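Local coordinates for Xaa-Pro Dipeptidase (Alteromonas macleodii, PDB 2QS8), which probably cleaves the C-terminal residue from dipeptides, such as Xaa-Pro, as a metal-dependent carboxypeptidase of the amidohydrolase superfamily, at residues 22-34 / 38-50. Numbering follows the deposited sequence.
Sequences DQVQSRISIVIDG and SDIKKGFISSNDF
Ser29 and Lys41 form a hydrogen-bonded antiparallel pair: Ser29 N reaches Lys41 O at 2.8 Å, and Lys41 N returns to Ser29 O. Val31 N continues the ladder to Asp39 O. Beyond it the register slips, for Ser38 and Asp39 both face Val31, whose O accepts a bond from Ser38 N and weaker ones from Asp39 N and Ser38 OG. At the opposite end Gly43 N hydrogen-bonds to Arg27 O; Gly43 has a positive phi (79°), easy for a glycine, just past the strand.

The small Ser29 hydroxyl fits close to the backbone, with OG beside its own N (chi1 -78°). It donates to a lone pair of Gly43 O at 2.7 Å and accepts from Ile45 N at 3.2 Å, tying the departing chain to the strand.

Ile28 CG2 meets Ile40 CG2 at 3.7 Å, beta-branched side chains suited to a strand. On the face shared by Ser29 and Val31, Val31 CG1 abuts the edge of the Phe50 ring. In an off-centre CH-pi contact, Arg27 CB lies over the Phe44 ring, which also stacks with His12.

With strand 9-16 pairing along the other edge of 28-33, this is a bulged beta hairpin in the small beta domain beside the amidohydrolase TIM barrel.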
ATOM      1  N   ASP A  22     -24.130 -17.090  44.487  1.00 42.54           N
ATOM      2  CA  ASP A  22     -23.094 -16.541  45.345  1.00 44.65           C
ATOM      3  C   ASP A  22     -22.975 -17.367  46.617  1.00 44.82           C
ATOM      4  O   ASP A  22     -22.209 -17.025  47.514  1.00 46.89           O
ATOM      5  CB  ASP A  22     -23.416 -15.092  45.722  1.00 46.58           C
ATOM      6  CG  ASP A  22     -23.529 -14.188  44.516  1.00 50.05           C
ATOM      7  OD1 ASP A  22     -22.616 -14.216  43.658  1.00 52.48           O
ATOM      8  OD2 ASP A  22     -24.527 -13.442  44.427  1.00 51.57           O
ATOM      9  N   GLN A  23     -23.725 -18.461  46.685  1.00 44.98           N
ATOM     10  CA  GLN A  23     -23.716 -19.324  47.865  1.00 45.14           C
ATOM     11  C   GLN A  23     -23.047 -20.666  47.640  1.00 43.41           C
ATOM     12  O   GLN A  23     -23.187 -21.268  46.579  1.00 42.83           O
ATOM     13  CB  GLN A  23     -25.152 -19.590  48.333  1.00 48.04           C
ATOM     14  CG  GLN A  23     -26.011 -18.345  48.462  1.00 52.46           C
ATOM     15  CD  GLN A  23     -25.402 -17.322  49.397  1.00 55.52           C
ATOM     16  OE1 GLN A  23     -25.076 -17.635  50.542  1.00 56.96           O
ATOM     17  NE2 GLN A  23     -25.242 -16.094  48.914  1.00 56.89           N
ATOM     18  N   VAL A  24     -22.321 -21.138  48.643  1.00 42.13           N
ATOM     19  CA  VAL A  24     -21.693 -22.442  48.549  1.00 41.92           C
ATOM     20  C   VAL A  24     -22.807 -23.395  48.952  1.00 42.01           C
ATOM     21  O   VAL A  24     -23.346 -23.292  50.052  1.00 43.61           O
ATOM     22  CB  VAL A  24     -20.531 -22.595  49.528  1.00 42.67           C
ATOM     23  CG1 VAL A  24     -19.905 -23.973  49.367  1.00 41.47           C
ATOM     24  CG2 VAL A  24     -19.498 -21.503  49.281  1.00 42.38           C
ATOM     25  N   GLN A  25     -23.171 -24.302  48.057  1.00 40.76           N
ATOM     26  CA  GLN A  25     -24.242 -25.249  48.326  1.00 38.95           C
ATOM     27  C   GLN A  25     -23.699 -26.527  48.948  1.00 37.99           C
ATOM     28  O   GLN A  25     -22.613 -26.976  48.596  1.00 37.77           O
ATOM     29  CB  GLN A  25     -24.978 -25.548  47.025  1.00 39.17           C
ATOM     30  CG  GLN A  25     -25.462 -24.278  46.335  1.00 40.75           C
ATOM     31  CD  GLN A  25     -25.976 -24.526  44.937  1.00 41.89           C
ATOM     32  OE1 GLN A  25     -26.894 -25.322  44.733  1.00 44.02           O
ATOM     33  NE2 GLN A  25     -25.384 -23.844  43.957  1.00 42.52           N
ATOM     34  N   SER A  26     -24.456 -27.105  49.876  1.00 36.42           N
ATOM     35  CA  SER A  26     -24.025 -28.325  50.551  1.00 35.49           C
ATOM     36  C   SER A  26     -24.730 -29.582  50.054  1.00 34.21           C
ATOM     37  O   SER A  26     -25.920 -29.561  49.759  1.00 33.42           O
ATOM     38  CB  SER A  26     -24.247 -28.200  52.060  1.00 35.87           C
ATOM     39  OG  SER A  26     -23.503 -27.129  52.609  1.00 35.25           O
ATOM     40  N   ARG A  27     -23.976 -30.672  49.982  1.00 34.92           N
ATOM     41  CA  ARG A  27     -24.490 -31.974  49.559  1.00 34.28           C
ATOM     42  C   ARG A  27     -25.368 -31.916  48.325  1.00 33.74           C
ATOM     43  O   ARG A  27     -26.582 -31.748  48.424  1.00 34.30           O
ATOM     44  CB  ARG A  27     -25.263 -32.627  50.713  1.00 36.35           C
ATOM     45  CG  ARG A  27     -24.389 -32.959  51.929  1.00 38.71           C
ATOM     46  CD  ARG A  27     -25.193 -33.554  53.080  1.00 39.60           C
ATOM     47  NE  ARG A  27     -25.488 -32.563  54.109  1.00 41.34           N
ATOM     48  CZ  ARG A  27     -26.399 -31.606  53.990  1.00 42.21           C
ATOM     49  NH1 ARG A  27     -27.118 -31.510  52.884  1.00 44.91           N
ATOM     50  NH2 ARG A  27     -26.577 -30.731  54.968  1.00 45.07           N
ATOM     51  N   ILE A  28     -24.750 -32.057  47.160  1.00 32.94           N
ATOM     52  CA  ILE A  28     -25.490 -32.027  45.905  1.00 31.34           C
ATOM     53  C   ILE A  28     -25.130 -33.210  45.010  1.00 29.50           C
ATOM     54  O   ILE A  28     -24.013 -33.716  45.050  1.00 29.75           O
ATOM     55  CB  ILE A  28     -25.241 -30.688  45.130  1.00 31.60           C
ATOM     56  CG1 ILE A  28     -26.169 -29.588  45.656  1.00 31.99           C
ATOM     57  CG2 ILE A  28     -25.522 -30.862  43.649  1.00 28.50           C
ATOM     58  CD1 ILE A  28     -25.721 -28.936  46.911  1.00 35.37           C
ATOM     59  N   SER A  29     -26.096 -33.656  44.218  1.00 29.76           N
ATOM     60  CA  SER A  29     -25.894 -34.762  43.292  1.00 30.60           C
ATOM     61  C   SER A  29     -25.903 -34.228  41.871  1.00 31.02           C
ATOM     62  O   SER A  29     -26.861 -33.578  41.447  1.00 30.75           O
ATOM     63  CB  SER A  29     -26.997 -35.810  43.442  1.00 30.97           C
ATOM     64  OG  SER A  29     -26.779 -36.623  44.580  1.00 32.89           O
ATOM     65  N   ILE A  30     -24.826 -34.492  41.141  1.00 30.67           N
ATOM     66  CA  ILE A  30     -24.700 -34.048  39.761  1.00 30.02           C
ATOM     67  C   ILE A  30     -24.726 -35.294  38.886  1.00 29.46           C
ATOM     68  O   ILE A  30     -24.006 -36.253  39.149  1.00 28.80           O
ATOM     69  CB  ILE A  30     -23.372 -33.296  39.546  1.00 29.92           C
ATOM     70  CG1 ILE A  30     -23.256 -32.164  40.568  1.00 30.58           C
ATOM     71  CG2 ILE A  30     -23.306 -32.752  38.125  1.00 29.58           C
ATOM     72  CD1 ILE A  30     -21.895 -31.504  40.611  1.00 32.18           C
ATOM     73  N   VAL A  31     -25.563 -35.286  37.854  1.00 30.58           N
ATOM     74  CA  VAL A  31     -25.657 -36.443  36.976  1.00 32.13           C
ATOM     75  C   VAL A  31     -25.102 -36.112  35.605  1.00 33.07           C
ATOM     76  O   VAL A  31     -25.518 -35.139  34.976  1.00 34.59           O
ATOM     77  CB  VAL A  31     -27.118 -36.925  36.833  1.00 32.03           C
ATOM     78  CG1 VAL A  31     -27.153 -38.275  36.150  1.00 29.97           C
ATOM     79  CG2 VAL A  31     -27.764 -37.020  38.185  1.00 30.48           C
ATOM     80  N   ILE A  32     -24.156 -36.925  35.149  1.00 34.04           N
ATOM     81  CA  ILE A  32     -23.527 -36.722  33.852  1.00 34.80           C
ATOM     82  C   ILE A  32     -23.967 -37.776  32.845  1.00 35.85           C
ATOM     83  O   ILE A  32     -23.911 -38.975  33.116  1.00 35.50           O
ATOM     84  CB  ILE A  32     -21.992 -36.753  33.982  1.00 35.32           C
ATOM     85  CG1 ILE A  32     -21.531 -35.583  34.849  1.00 35.93           C
ATOM     86  CG2 ILE A  32     -21.346 -36.695  32.612  1.00 33.26           C
ATOM     87  CD1 ILE A  32     -20.084 -35.665  35.265  1.00 36.81           C
ATOM     88  N   ASP A  33     -24.411 -37.308  31.684  1.00 36.19           N
ATOM     89  CA  ASP A  33     -24.863 -38.174  30.604  1.00 36.56           C
ATOM     90  C   ASP A  33     -24.087 -37.757  29.352  1.00 36.01           C
ATOM     91  O   ASP A  33     -24.348 -36.702  28.763  1.00 36.18           O
ATOM     92  CB  ASP A  33     -26.371 -38.003  30.403  1.00 38.12           C
ATOM     93  CG  ASP A  33     -26.928 -38.912  29.324  1.00 39.79           C
ATOM     94  OD1 ASP A  33     -26.441 -40.052  29.183  1.00 40.78           O
ATOM     95  OD2 ASP A  33     -27.866 -38.487  28.621  1.00 41.18           O
ATOM     96  N   GLY A  34     -23.127 -38.585  28.955  1.00 34.51           N
ATOM     97  CA  GLY A  34     -22.308 -38.242  27.810  1.00 33.53           C
ATOM     98  C   GLY A  34     -21.404 -37.088  28.222  1.00 32.90           C
ATOM     99  O   GLY A  34     -20.717 -37.165  29.243  1.00 32.17           O
ATOM    100  N   SER A  38     -26.795 -33.717  32.870  1.00 34.79           N
ATOM    101  CA  SER A  38     -28.225 -33.968  32.684  1.00 36.09           C
ATOM    102  C   SER A  38     -29.133 -33.637  33.865  1.00 37.41           C
ATOM    103  O   SER A  38     -30.327 -33.415  33.686  1.00 39.16           O
ATOM    104  CB  SER A  38     -28.450 -35.424  32.280  1.00 33.82           C
ATOM    105  OG  SER A  38     -27.938 -36.303  33.258  1.00 34.79           O
ATOM    106  N   ASP A  39     -28.592 -33.605  35.074  1.00 38.97           N
ATOM    107  CA  ASP A  39     -29.442 -33.297  36.209  1.00 39.53           C
ATOM    108  C   ASP A  39     -28.670 -32.896  37.462  1.00 39.68           C
ATOM    109  O   ASP A  39     -27.488 -33.191  37.605  1.00 39.63           O
ATOM    110  CB  ASP A  39     -30.343 -34.494  36.512  1.00 41.93           C
ATOM    111  CG  ASP A  39     -31.661 -34.090  37.146  1.00 43.85           C
ATOM    112  OD1 ASP A  39     -32.396 -35.001  37.589  1.00 45.99           O
ATOM    113  OD2 ASP A  39     -31.964 -32.877  37.198  1.00 43.23           O
ATOM    114  N   ILE A  40     -29.364 -32.215  38.368  1.00 39.67           N
ATOM    115  CA  ILE A  40     -28.771 -31.755  39.616  1.00 39.83           C
ATOM    116  C   ILE A  40     -29.825 -31.871  40.701  1.00 40.82           C
ATOM    117  O   ILE A  40     -30.767 -31.084  40.743  1.00 41.81           O
ATOM    118  CB  ILE A  40     -28.327 -30.279  39.513  1.00 39.26           C
ATOM    119  CG1 ILE A  40     -27.346 -30.113  38.352  1.00 39.08           C
ATOM    120  CG2 ILE A  40     -27.698 -29.827  40.824  1.00 37.95           C
ATOM    121  CD1 ILE A  40     -27.024 -28.684  38.036  1.00 38.83           C
ATOM    122  N   LYS A  41     -29.662 -32.853  41.575  1.00 41.38           N
ATOM    123  CA  LYS A  41     -30.613 -33.065  42.653  1.00 41.87           C
ATOM    124  C   LYS A  41     -29.984 -32.821  44.021  1.00 41.08           C
ATOM    125  O   LYS A  41     -28.775 -32.986  44.199  1.00 40.29           O
ATOM    126  CB  LYS A  41     -31.175 -34.485  42.562  1.00 42.35           C
ATOM    127  CG  LYS A  41     -31.971 -34.723  41.288  1.00 44.62           C
ATOM    128  CD  LYS A  41     -32.724 -36.050  41.315  1.00 48.09           C
ATOM    129  CE  LYS A  41     -33.711 -36.144  40.150  1.00 49.20           C
ATOM    130  NZ  LYS A  41     -34.662 -34.988  40.146  1.00 50.07           N
ATOM    131  N   LYS A  42     -30.809 -32.411  44.980  1.00 40.54           N
ATOM    132  CA  LYS A  42     -30.332 -32.152  46.334  1.00 40.21           C
ATOM    133  C   LYS A  42     -30.127 -33.440  47.124  1.00 38.57           C
ATOM    134  O   LYS A  42     -30.856 -34.422  46.948  1.00 37.42           O
ATOM    135  CB  LYS A  42     -31.303 -31.233  47.073  1.00 42.01           C
ATOM    136  CG  LYS A  42     -31.308 -29.805  46.550  1.00 45.50           C
ATOM    137  CD  LYS A  42     -32.324 -28.963  47.293  1.00 49.43           C
ATOM    138  CE  LYS A  42     -32.423 -27.556  46.719  1.00 51.03           C
ATOM    139  NZ  LYS A  42     -33.566 -26.796  47.327  1.00 51.07           N
ATOM    140  N   GLY A  43     -29.122 -33.425  47.994  1.00 37.66           N
ATOM    141  CA  GLY A  43     -28.812 -34.590  48.799  1.00 37.34           C
ATOM    142  C   GLY A  43     -28.030 -35.615  48.003  1.00 37.44           C
ATOM    143  O   GLY A  43     -27.782 -35.433  46.808  1.00 38.35           O
ATOM    144  N   PHE A  44     -27.636 -36.694  48.664  1.00 36.55           N
ATOM    145  CA  PHE A  44     -26.883 -37.751  48.002  1.00 35.56           C
ATOM    146  C   PHE A  44     -27.844 -38.863  47.610  1.00 35.08           C
ATOM    147  O   PHE A  44     -28.191 -39.703  48.433  1.00 36.30           O
ATOM    148  CB  PHE A  44     -25.799 -38.292  48.944  1.00 36.10           C
ATOM    149  CG  PHE A  44     -24.744 -37.273  49.319  1.00 36.28           C
ATOM    150  CD1 PHE A  44     -24.084 -37.360  50.538  1.00 36.11           C
ATOM    151  CD2 PHE A  44     -24.415 -36.227  48.458  1.00 35.19           C
ATOM    152  CE1 PHE A  44     -23.114 -36.424  50.902  1.00 38.05           C
ATOM    153  CE2 PHE A  44     -23.444 -35.291  48.815  1.00 36.61           C
ATOM    154  CZ  PHE A  44     -22.796 -35.387  50.041  1.00 37.45           C
ATOM    155  N   ILE A  45     -28.281 -38.861  46.354  1.00 34.79           N
ATOM    156  CA  ILE A  45     -29.200 -39.882  45.877  1.00 34.83           C
ATOM    157  C   ILE A  45     -28.492 -41.217  45.735  1.00 36.35           C
ATOM    158  O   ILE A  45     -27.264 -41.278  45.709  1.00 36.23           O
ATOM    159  CB  ILE A  45     -29.837 -39.497  44.524  1.00 33.53           C
ATOM    160  CG1 ILE A  45     -28.752 -39.271  43.466  1.00 32.71           C
ATOM    161  CG2 ILE A  45     -30.685 -38.250  44.690  1.00 31.41           C
ATOM    162  CD1 ILE A  45     -29.328 -38.995  42.076  1.00 30.53           C
ATOM    163  N   SER A  46     -29.272 -42.289  45.643  1.00 38.14           N
ATOM    164  CA  SER A  46     -28.717 -43.630  45.526  1.00 41.52           C
ATOM    165  C   SER A  46     -27.825 -43.771  44.300  1.00 43.65           C
ATOM    166  O   SER A  46     -28.140 -43.239  43.236  1.00 44.60           O
ATOM    167  CB  SER A  46     -29.851 -44.654  45.472  1.00 41.28           C
ATOM    168  OG  SER A  46     -30.696 -44.536  46.602  1.00 43.94           O
ATOM    169  N   SER A  47     -26.728 -44.509  44.446  1.00 45.41           N
ATOM    170  CA  SER A  47     -25.781 -44.703  43.354  1.00 47.86           C
ATOM    171  C   SER A  47     -25.746 -46.119  42.785  1.00 49.44           C
ATOM    172  O   SER A  47     -25.166 -46.350  41.727  1.00 50.13           O
ATOM    173  CB  SER A  47     -24.376 -44.327  43.824  1.00 48.77           C
ATOM    174  OG  SER A  47     -23.918 -45.221  44.823  1.00 48.54           O
ATOM    175  N   ASN A  48     -26.365 -47.058  43.486  1.00 51.60           N
ATOM    176  CA  ASN A  48     -26.393 -48.461  43.075  1.00 53.70           C
ATOM    177  C   ASN A  48     -26.895 -48.702  41.652  1.00 54.73           C
ATOM    178  O   ASN A  48     -26.593 -49.729  41.044  1.00 54.94           O
ATOM    179  CB  ASN A  48     -27.261 -49.256  44.046  1.00 56.16           C
ATOM    180  CG  ASN A  48     -26.934 -48.954  45.494  1.00 59.16           C
ATOM    181  OD1 ASN A  48     -25.859 -49.303  45.992  1.00 60.54           O
ATOM    182  ND2 ASN A  48     -27.861 -48.289  46.181  1.00 60.41           N
ATOM    183  N   ASP A  49     -27.659 -47.755  41.122  1.00 55.14           N
ATOM    184  CA  ASP A  49     -28.220 -47.891  39.785  1.00 56.33           C
ATOM    185  C   ASP A  49     -27.493 -47.120  38.673  1.00 55.44           C
ATOM    186  O   ASP A  49     -27.959 -47.079  37.534  1.00 56.66           O
ATOM    187  CB  ASP A  49     -29.694 -47.480  39.824  1.00 59.52           C
ATOM    188  CG  ASP A  49     -29.901 -46.117  40.467  1.00 62.54           C
ATOM    189  OD1 ASP A  49     -29.410 -45.901  41.599  1.00 62.62           O
ATOM    190  OD2 ASP A  49     -30.559 -45.259  39.840  1.00 65.04           O
ATOM    191  N   PHE A  50     -26.356 -46.509  38.991  1.00 52.68           N
ATOM    192  CA  PHE A  50     -25.606 -45.772  37.980  1.00 49.65           C
ATOM    193  C   PHE A  50     -24.401 -46.564  37.493  1.00 49.65           C
ATOM    194  O   PHE A  50     -23.723 -47.234  38.276  1.00 48.62           O
ATOM    195  CB  PHE A  50     -25.124 -44.425  38.521  1.00 47.04           C
ATOM    196  CG  PHE A  50     -26.215 -43.421  38.713  1.00 44.19           C
ATOM    197  CD1 PHE A  50     -27.045 -43.470  39.831  1.00 41.28           C
ATOM    198  CD2 PHE A  50     -26.416 -42.420  37.776  1.00 42.73           C
ATOM    199  CE1 PHE A  50     -28.056 -42.537  40.007  1.00 39.87           C
ATOM    200  CE2 PHE A  50     -27.429 -41.482  37.947  1.00 42.75           C
ATOM    201  CZ  PHE A  50     -28.250 -41.542  39.067  1.00 41.05           C
TER